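Local coordinates for protein putative cathepsin d (Ixodes ricinus, PDB 5N7Q) that probably cleaves proteins as a cathepsin D-type aspartic endopeptidase of the tick, and is bound by the inhibitor pepstatin A in this crystal, at residues Thr234-Glu239 with Pro310-Gly315; Phe279-Lys284 with Asp316-Pro321. All blocks are in the same frame, centred on the assembly; numbering follows the deposited sequence.

Contact 1: Thr234-Glu239 with Pro310-Gly315; sequences TGPPEE and PLWILG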
ATOM      1  N   THR A 234       2.214 -10.976   1.546  1.00  8.83           N
ATOM      2  CA  THR A 234       2.078 -11.752   2.789  1.00  8.75           C
ATOM      3  C   THR A 234       1.076 -12.841   2.546  1.00  9.23           C
ATOM      4  O   THR A 234       0.200 -12.727   1.693  1.00  9.45           O
ATOM      5  CB  THR A 234       1.689 -10.941   4.027  1.00  9.01           C
ATOM      6  OG1 THR A 234       0.281 -10.654   4.017  1.00  9.57           O
ATOM      7  CG2 THR A 234       2.440  -9.590   4.084  1.00  9.19           C
ATOM      8  N   GLY A 235       1.219 -13.920   3.300  1.00  9.61           N
ATOM      9  CA  GLY A 235       0.248 -14.997   3.272  1.00  9.77           C
ATOM     10  C   GLY A 235       0.159 -15.768   4.568  1.00  9.90           C
ATOM     11  O   GLY A 235       0.951 -15.548   5.478  1.00 10.96           O
ATOM     12  N   PRO A 236      -0.794 -16.707   4.636  1.00 10.53           N
ATOM     13  CA  PRO A 236      -0.879 -17.607   5.782  1.00 10.72           C
ATOM     14  C   PRO A 236       0.494 -18.256   6.021  1.00 10.84           C
ATOM     15  O   PRO A 236       1.061 -18.801   5.074  1.00 10.21           O
ATOM     16  CB  PRO A 236      -1.913 -18.651   5.320  1.00 11.17           C
ATOM     17  CG  PRO A 236      -2.765 -17.928   4.335  1.00 11.28           C
ATOM     18  CD  PRO A 236      -1.791 -17.049   3.598  1.00 10.86           C
ATOM     19  N   PRO A 237       1.020 -18.191   7.250  1.00 11.22           N
ATOM     20  CA  PRO A 237       2.387 -18.691   7.494  1.00 11.44           C
ATOM     21  C   PRO A 237       2.673 -20.109   7.028  1.00 11.79           C
ATOM     22  O   PRO A 237       3.714 -20.369   6.452  1.00 12.52           O
ATOM     23  CB  PRO A 237       2.541 -18.558   9.003  1.00 11.73           C
ATOM     24  CG  PRO A 237       1.692 -17.404   9.353  1.00 12.39           C
ATOM     25  CD  PRO A 237       0.514 -17.438   8.412  1.00 11.49           C
ATOM     26  N   GLU A 238       1.722 -21.013   7.218  1.00 11.89           N
ATOM     27  CA  GLU A 238       1.942 -22.400   6.814  1.00 12.74           C
ATOM     28  C   GLU A 238       2.206 -22.518   5.306  1.00 12.39           C
ATOM     29  O   GLU A 238       3.082 -23.267   4.898  1.00 13.21           O
ATOM     30  CB  GLU A 238       0.780 -23.278   7.255  1.00 14.36           C
ATOM     31  CG  GLU A 238       0.743 -23.490   8.760  1.00 16.12           C
ATOM     32  N   GLU A 239       1.463 -21.773   4.496  1.00 11.35           N
ATOM     33  CA  GLU A 239       1.595 -21.790   3.053  1.00 11.57           C
ATOM     34  C   GLU A 239       2.840 -21.055   2.592  1.00 10.55           C
ATOM     35  O   GLU A 239       3.514 -21.539   1.712  1.00 10.96           O
ATOM     36  CB  GLU A 239       0.330 -21.224   2.410  1.00 13.70           C
ATOM     37  CG  GLU A 239      -0.844 -22.167   2.693  1.00 16.12           C
ATOM     38  CD  GLU A 239      -1.983 -22.110   1.698  1.00 18.01           C
ATOM     39  OE1 GLU A 239      -3.107 -22.492   2.084  1.00 24.47           O
ATOM     40  OE2 GLU A 239      -1.792 -21.759   0.536  1.00 18.63           O
ATOM     41  N   PRO A 310      -7.661 -15.822   7.605  1.00 24.05           N
ATOM     42  CA  PRO A 310      -6.498 -15.990   6.750  1.00 21.09           C
ATOM     43  C   PRO A 310      -6.684 -15.310   5.411  1.00 17.66           C
ATOM     44  O   PRO A 310      -7.735 -15.438   4.775  1.00 16.19           O
ATOM     45  CB  PRO A 310      -6.379 -17.501   6.556  1.00 23.57           C
ATOM     46  CG  PRO A 310      -7.217 -18.125   7.605  1.00 25.27           C
ATOM     47  CD  PRO A 310      -8.222 -17.120   8.043  1.00 25.07           C
ATOM     48  N   LEU A 311      -5.684 -14.536   5.022  1.00 14.37           N
ATOM     49  CA  LEU A 311      -5.683 -13.968   3.698  1.00 14.21           C
ATOM     50  C   LEU A 311      -4.287 -13.605   3.273  1.00 12.59           C
ATOM     51  O   LEU A 311      -3.331 -13.635   4.058  1.00 13.40           O
ATOM     52  CB  LEU A 311      -6.653 -12.778   3.549  1.00 16.04           C
ATOM     53  CG  LEU A 311      -6.407 -11.557   4.433  1.00 15.94           C
ATOM     54  CD1 LEU A 311      -5.303 -10.680   3.874  1.00 16.16           C
ATOM     55  CD2 LEU A 311      -7.648 -10.696   4.600  1.00 17.01           C
ATOM     56  N   TRP A 312      -4.172 -13.379   1.983  1.00 10.59           N
ATOM     57  CA  TRP A 312      -2.932 -12.941   1.375  1.00 10.32           C
ATOM     58  C   TRP A 312      -3.004 -11.452   1.159  1.00 10.04           C
ATOM     59  O   TRP A 312      -4.023 -10.926   0.678  1.00 11.09           O
ATOM     60  CB  TRP A 312      -2.740 -13.604   0.006  1.00 10.81           C
ATOM     61  CG  TRP A 312      -2.568 -15.112   0.065  1.00 11.17           C
ATOM     62  CD1 TRP A 312      -3.544 -16.042   0.282  1.00 11.65           C
ATOM     63  CD2 TRP A 312      -1.347 -15.855  -0.132  1.00 11.19           C
ATOM     64  NE1 TRP A 312      -3.016 -17.314   0.230  1.00 12.23           N
ATOM     65  CE2 TRP A 312      -1.669 -17.229  -0.013  1.00 11.55           C
ATOM     66  CE3 TRP A 312      -0.020 -15.489  -0.400  1.00 11.67           C
ATOM     67  CZ2 TRP A 312      -0.702 -18.236  -0.136  1.00 12.20           C
ATOM     68  CZ3 TRP A 312       0.931 -16.491  -0.524  1.00 12.56           C
ATOM     69  CH2 TRP A 312       0.576 -17.847  -0.408  1.00 12.29           C
ATOM     70  N   ILE A 313      -1.947 -10.748   1.523  1.00  9.14           N
ATOM     71  CA  ILE A 313      -1.853  -9.326   1.187  1.00  8.81           C
ATOM     72  C   ILE A 313      -0.973  -9.191  -0.052  1.00  8.28           C
ATOM     73  O   ILE A 313       0.228  -9.546  -0.016  1.00  8.49           O
ATOM     74  CB  ILE A 313      -1.275  -8.470   2.323  1.00  9.36           C
ATOM     75  CG1 ILE A 313      -2.133  -8.549   3.609  1.00  9.55           C
ATOM     76  CG2 ILE A 313      -1.152  -7.025   1.845  1.00  9.11           C
ATOM     77  CD1 ILE A 313      -1.548  -7.807   4.807  1.00 10.14           C
ATOM     78  N   LEU A 314      -1.565  -8.718  -1.132  1.00  7.75           N
ATOM     79  CA  LEU A 314      -0.853  -8.432  -2.373  1.00  7.91           C
ATOM     80  C   LEU A 314      -0.351  -6.995  -2.300  1.00  7.32           C
ATOM     81  O   LEU A 314      -1.080  -6.054  -2.528  1.00  6.91           O
ATOM     82  CB  LEU A 314      -1.770  -8.679  -3.570  1.00  8.53           C
ATOM     83  CG  LEU A 314      -2.367 -10.090  -3.707  1.00  9.11           C
ATOM     84  CD1 LEU A 314      -3.108 -10.246  -5.010  1.00  9.88           C
ATOM     85  CD2 LEU A 314      -1.277 -11.137  -3.584  1.00  9.65           C
ATOM     86  N   GLY A 315       0.900  -6.841  -1.898  1.00  6.98           N
ATOM     87  CA  GLY A 315       1.564  -5.555  -1.773  1.00  7.12           C
ATOM     88  C   GLY A 315       2.337  -5.201  -3.026  1.00  6.88           C
ATOM     89  O   GLY A 315       2.018  -5.684  -4.116  1.00  7.08           O
TER
HETATM   90  O   HOH W   1      -1.191 -12.533   5.252  1.00 11.71           O
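P236 lies over one face of the W312 indole. Its CD stands 3.6 Å from the centroid of the W312 five-membered ring, 14° off the ring normal. G235 CA covers the six-membered ring on the same face, 4.0 Å from its centroid. Both are CH-pi contacts. The W312 CG is anti to its own carbonyl carbon, which turns the indole under this corner of the chain. E239 reaches the ring differently. Its carboxylate oxygen OE2 comes in the indole plane to the edge, 3.7 Å from W312 CZ2, with the two planes 74° apart. The same OE2 accepts a hydrogen bond from the backbone N of C218.

The backbones pair where strand 233-235 runs antiparallel to strand 312-314, in the C-terminal lobe of the pepsin-like fold. T234 and I313 form a hydrogen-bonded pair. T234 N donates to I313 O at 2.9 Å, in the carbonyl plane and on a lone pair. I313 N returns a bond to T234 O from well above that carbonyl plane.

The T234 hydroxyl sits between its backbone N and carbonyl carbon (chi1 78°). From there OG1 lies alongside the I313 side chain, 3.2 Å from I313 CB. OG1 also takes a weak bond from I313 N, which is thereby shared between T234 O and T234 OG1. T234 OG1 donates to a water at 2.7 Å, and that water donates to L311 O.

Contact 2: Phe279-Lys284 with Asp316-Pro321; sequences FSLRSK and DVFLGP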
ATOM      1  N   PHE A 279      -1.759 -14.503 -13.133  1.00 11.14           N
ATOM      2  CA  PHE A 279      -0.921 -13.328 -12.916  1.00 10.76           C
ATOM      3  C   PHE A 279       0.424 -13.847 -12.374  1.00 10.59           C
ATOM      4  O   PHE A 279       0.543 -14.178 -11.197  1.00 10.61           O
ATOM      5  CB  PHE A 279      -1.620 -12.367 -11.938  1.00 10.68           C
ATOM      6  CG  PHE A 279      -2.871 -11.772 -12.512  1.00 10.86           C
ATOM      7  CD1 PHE A 279      -2.822 -10.613 -13.256  1.00 11.24           C
ATOM      8  CD2 PHE A 279      -4.079 -12.425 -12.348  1.00 11.25           C
ATOM      9  CE1 PHE A 279      -3.970 -10.102 -13.834  1.00 11.77           C
ATOM     10  CE2 PHE A 279      -5.235 -11.920 -12.916  1.00 11.54           C
ATOM     11  CZ  PHE A 279      -5.171 -10.750 -13.656  1.00 11.65           C
ATOM     12  N   SER A 280       1.399 -13.894 -13.268  1.00 10.98           N
ATOM     13  CA  SER A 280       2.725 -14.483 -13.010  1.00 12.00           C
ATOM     14  C   SER A 280       3.693 -13.436 -12.458  1.00 11.08           C
ATOM     15  O   SER A 280       3.671 -12.270 -12.853  1.00 11.01           O
ATOM     16  CB  SER A 280       3.240 -15.072 -14.327  1.00 14.03           C
ATOM     17  OG  SER A 280       4.448 -15.790 -14.134  1.00 19.99           O
ATOM     18  N   LEU A 281       4.534 -13.873 -11.523  1.00  9.97           N
ATOM     19  CA  LEU A 281       5.624 -13.077 -10.998  1.00  9.71           C
ATOM     20  C   LEU A 281       6.919 -13.842 -11.256  1.00  9.47           C
ATOM     21  O   LEU A 281       7.051 -14.969 -10.820  1.00 10.51           O
ATOM     22  CB  LEU A 281       5.448 -12.892  -9.489  1.00  9.77           C
ATOM     23  CG  LEU A 281       4.150 -12.206  -9.080  1.00 10.92           C
ATOM     24  CD1 LEU A 281       3.990 -12.302  -7.582  1.00 11.45           C
ATOM     25  CD2 LEU A 281       4.188 -10.743  -9.488  1.00 11.16           C
ATOM     26  N   ARG A 282       7.852 -13.204 -11.952  1.00  9.20           N
ATOM     27  CA  ARG A 282       9.208 -13.733 -12.123  1.00 10.40           C
ATOM     28  C   ARG A 282       9.995 -13.474 -10.872  1.00 10.06           C
ATOM     29  O   ARG A 282       9.644 -12.590 -10.065  1.00  9.96           O
ATOM     30  CB  ARG A 282       9.879 -12.999 -13.282  1.00 11.72           C
ATOM     31  CG  ARG A 282       9.163 -13.134 -14.624  1.00 13.16           C
ATOM     32  CD  ARG A 282       9.618 -12.062 -15.624  1.00 15.47           C
ATOM     33  NE  ARG A 282      11.061 -11.994 -15.744  1.00 15.98           N
ATOM     34  CZ  ARG A 282      11.798 -10.913 -16.037  1.00 15.92           C
ATOM     35  NH1 ARG A 282      11.249  -9.722 -16.286  1.00 15.70           N
ATOM     36  NH2 ARG A 282      13.119 -11.038 -16.072  1.00 16.35           N
ATOM     37  N   SER A 283      11.125 -14.166 -10.708  1.00 11.15           N
ATOM     38  CA  SER A 283      11.989 -13.878  -9.570  1.00 11.71           C
ATOM     39  C   SER A 283      12.458 -12.424  -9.605  1.00 11.50           C
ATOM     40  O   SER A 283      12.642 -11.803  -8.548  1.00 11.14           O
ATOM     41  CB  SER A 283      13.157 -14.861  -9.497  1.00 12.66           C
ATOM     42  OG  SER A 283      13.986 -14.682 -10.616  1.00 13.60           O
ATOM     43  N   LYS A 284      12.559 -11.850 -10.807  1.00 11.51           N
ATOM     44  CA  LYS A 284      12.901 -10.423 -10.917  1.00 12.01           C
ATOM     45  C   LYS A 284      11.847  -9.547 -10.230  1.00 11.09           C
ATOM     46  O   LYS A 284      12.185  -8.510  -9.633  1.00 11.95           O
ATOM     47  CB  LYS A 284      13.103  -9.979 -12.368  1.00 13.59           C
ATOM     48  CG  LYS A 284      13.555  -8.517 -12.505  1.00 15.37           C
ATOM     49  CD  LYS A 284      14.182  -8.295 -13.869  1.00 18.33           C
ATOM     50  CE  LYS A 284      14.764  -6.899 -14.054  1.00 20.30           C
ATOM     51  NZ  LYS A 284      14.958  -6.605 -15.505  1.00 21.92           N
ATOM     52  N   ASP A 316       3.338  -4.324  -2.862  1.00  6.95           N
ATOM     53  CA  ASP A 316       4.002  -3.680  -3.987  1.00  7.51           C
ATOM     54  C   ASP A 316       4.685  -4.683  -4.923  1.00  7.64           C
ATOM     55  O   ASP A 316       4.802  -4.449  -6.122  1.00  7.75           O
ATOM     56  CB  ASP A 316       5.021  -2.643  -3.512  1.00  8.02           C
ATOM     57  CG  ASP A 316       4.432  -1.566  -2.608  1.00  8.34           C
ATOM     58  OD1 ASP A 316       3.198  -1.290  -2.721  1.00  8.37           O
ATOM     59  OD2 ASP A 316       5.206  -0.980  -1.792  1.00  9.50           O
ATOM     60  N   VAL A 317       5.137  -5.814  -4.392  1.00  7.59           N
ATOM     61  CA  VAL A 317       5.687  -6.876  -5.261  1.00  7.77           C
ATOM     62  C   VAL A 317       4.717  -7.271  -6.384  1.00  7.81           C
ATOM     63  O   VAL A 317       5.133  -7.510  -7.522  1.00  7.35           O
ATOM     64  CB  VAL A 317       6.087  -8.107  -4.411  1.00  8.09           C
ATOM     65  CG1 VAL A 317       6.154  -9.368  -5.252  1.00  8.18           C
ATOM     66  CG2 VAL A 317       7.386  -7.827  -3.700  1.00  9.01           C
ATOM     67  N   PHE A 318       3.418  -7.328  -6.062  1.00  7.98           N
ATOM     68  CA  PHE A 318       2.354  -7.633  -7.040  1.00  8.19           C
ATOM     69  C   PHE A 318       1.845  -6.408  -7.777  1.00  8.30           C
ATOM     70  O   PHE A 318       1.632  -6.446  -9.005  1.00  7.47           O
ATOM     71  CB  PHE A 318       1.158  -8.338  -6.348  1.00  8.64           C
ATOM     72  CG  PHE A 318       0.169  -8.950  -7.285  1.00  8.72           C
ATOM     73  CD1 PHE A 318       0.370 -10.225  -7.787  1.00  9.06           C
ATOM     74  CD2 PHE A 318      -0.960  -8.261  -7.684  1.00  8.78           C
ATOM     75  CE1 PHE A 318      -0.533 -10.797  -8.651  1.00  9.05           C
ATOM     76  CE2 PHE A 318      -1.857  -8.826  -8.574  1.00  8.91           C
ATOM     77  CZ  PHE A 318      -1.669 -10.085  -9.039  1.00  9.03           C
ATOM     78  N   LEU A 319       1.672  -5.313  -7.049  1.00  8.17           N
ATOM     79  CA  LEU A 319       0.997  -4.133  -7.584  1.00  8.17           C
ATOM     80  C   LEU A 319       1.906  -3.304  -8.484  1.00  8.39           C
ATOM     81  O   LEU A 319       1.437  -2.399  -9.164  1.00  9.84           O
ATOM     82  CB  LEU A 319       0.460  -3.281  -6.405  1.00  7.97           C
ATOM     83  CG  LEU A 319      -0.554  -3.971  -5.483  1.00  8.18           C
ATOM     84  CD1 LEU A 319      -0.806  -3.081  -4.262  1.00  8.74           C
ATOM     85  CD2 LEU A 319      -1.832  -4.303  -6.215  1.00  8.82           C
ATOM     86  N   GLY A 320       3.192  -3.610  -8.518  1.00  7.98           N
ATOM     87  CA  GLY A 320       4.097  -3.050  -9.530  1.00  8.19           C
ATOM     88  C   GLY A 320       3.915  -3.633 -10.918  1.00  8.34           C
ATOM     89  O   GLY A 320       3.678  -2.903 -11.888  1.00  7.92           O
ATOM     90  N   PRO A 321       4.051  -4.961 -11.054  1.00  7.99           N
ATOM     91  CA  PRO A 321       3.892  -5.556 -12.404  1.00  7.85           C
ATOM     92  C   PRO A 321       2.442  -5.544 -12.909  1.00  8.10           C
ATOM     93  O   PRO A 321       2.214  -5.703 -14.113  1.00  8.23           O
ATOM     94  CB  PRO A 321       4.445  -6.998 -12.240  1.00  8.11           C
ATOM     95  CG  PRO A 321       4.480  -7.238 -10.779  1.00  8.24           C
ATOM     96  CD  PRO A 321       4.703  -5.905 -10.126  1.00  8.03           C
TER
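L281 reaches from the end of strand 277-281 toward the short helix 316-319 and the turn after it. Its two methyl groups find different neighbours. CD2 meets the ring of P321, 3.7 Å from P321 CG, and also packs on the backbone carbonyl O of V317. CD1 turns to the F318 ring and lies at its edge, near the ring plane, 4.2 Å from F318 CD1. L281 CD1 also approaches V317 CG1 at 4.3 Å. The leucine fork thus fills the hollow bordered by V317, F318 and P321.

F318 supplies the opposing bump. Its CG is anti to the backbone N (chi1 -167°), and this carries the ring across to the strand. The far end of the ring abuts F279, with F318 CZ 3.7 Å from F279 CB. The F279 ring itself leads away from the helix. Y322 packs against both phenylalanines: its ring meets F279 edge-to-face and F318 at a shallower angle. I233 adds to the apolar surroundings of L281, V317 and F318.

The side chains that meet are all apolar. The contact is a piece of the hydrophobic core of the C-terminal lobe of a pepsin-like aspartic protease, where a short helix packs against a beta strand.

In the fold
Contacts 1 and 2 have centres 15 Å apart, and their second segments, 310-315 and 316-321, are consecutive in the chain. Strand 312-314 of contact 1 runs through G315, the N-cap, into helix 316-319 of contact 2. The two touch directly where L314 O lies 3.5 Å from L319 CD1. I233 links them, since it also packs on W312 and L314. Contact 1 is nearer the predicted catalytic pair. The I313 side chain is about 4 Å from that of D227 and about 8 Å from that of D36, and it packs on an apolar side chain of the bound peptide. F318 is about 9 Å from D227, side chain to side chain.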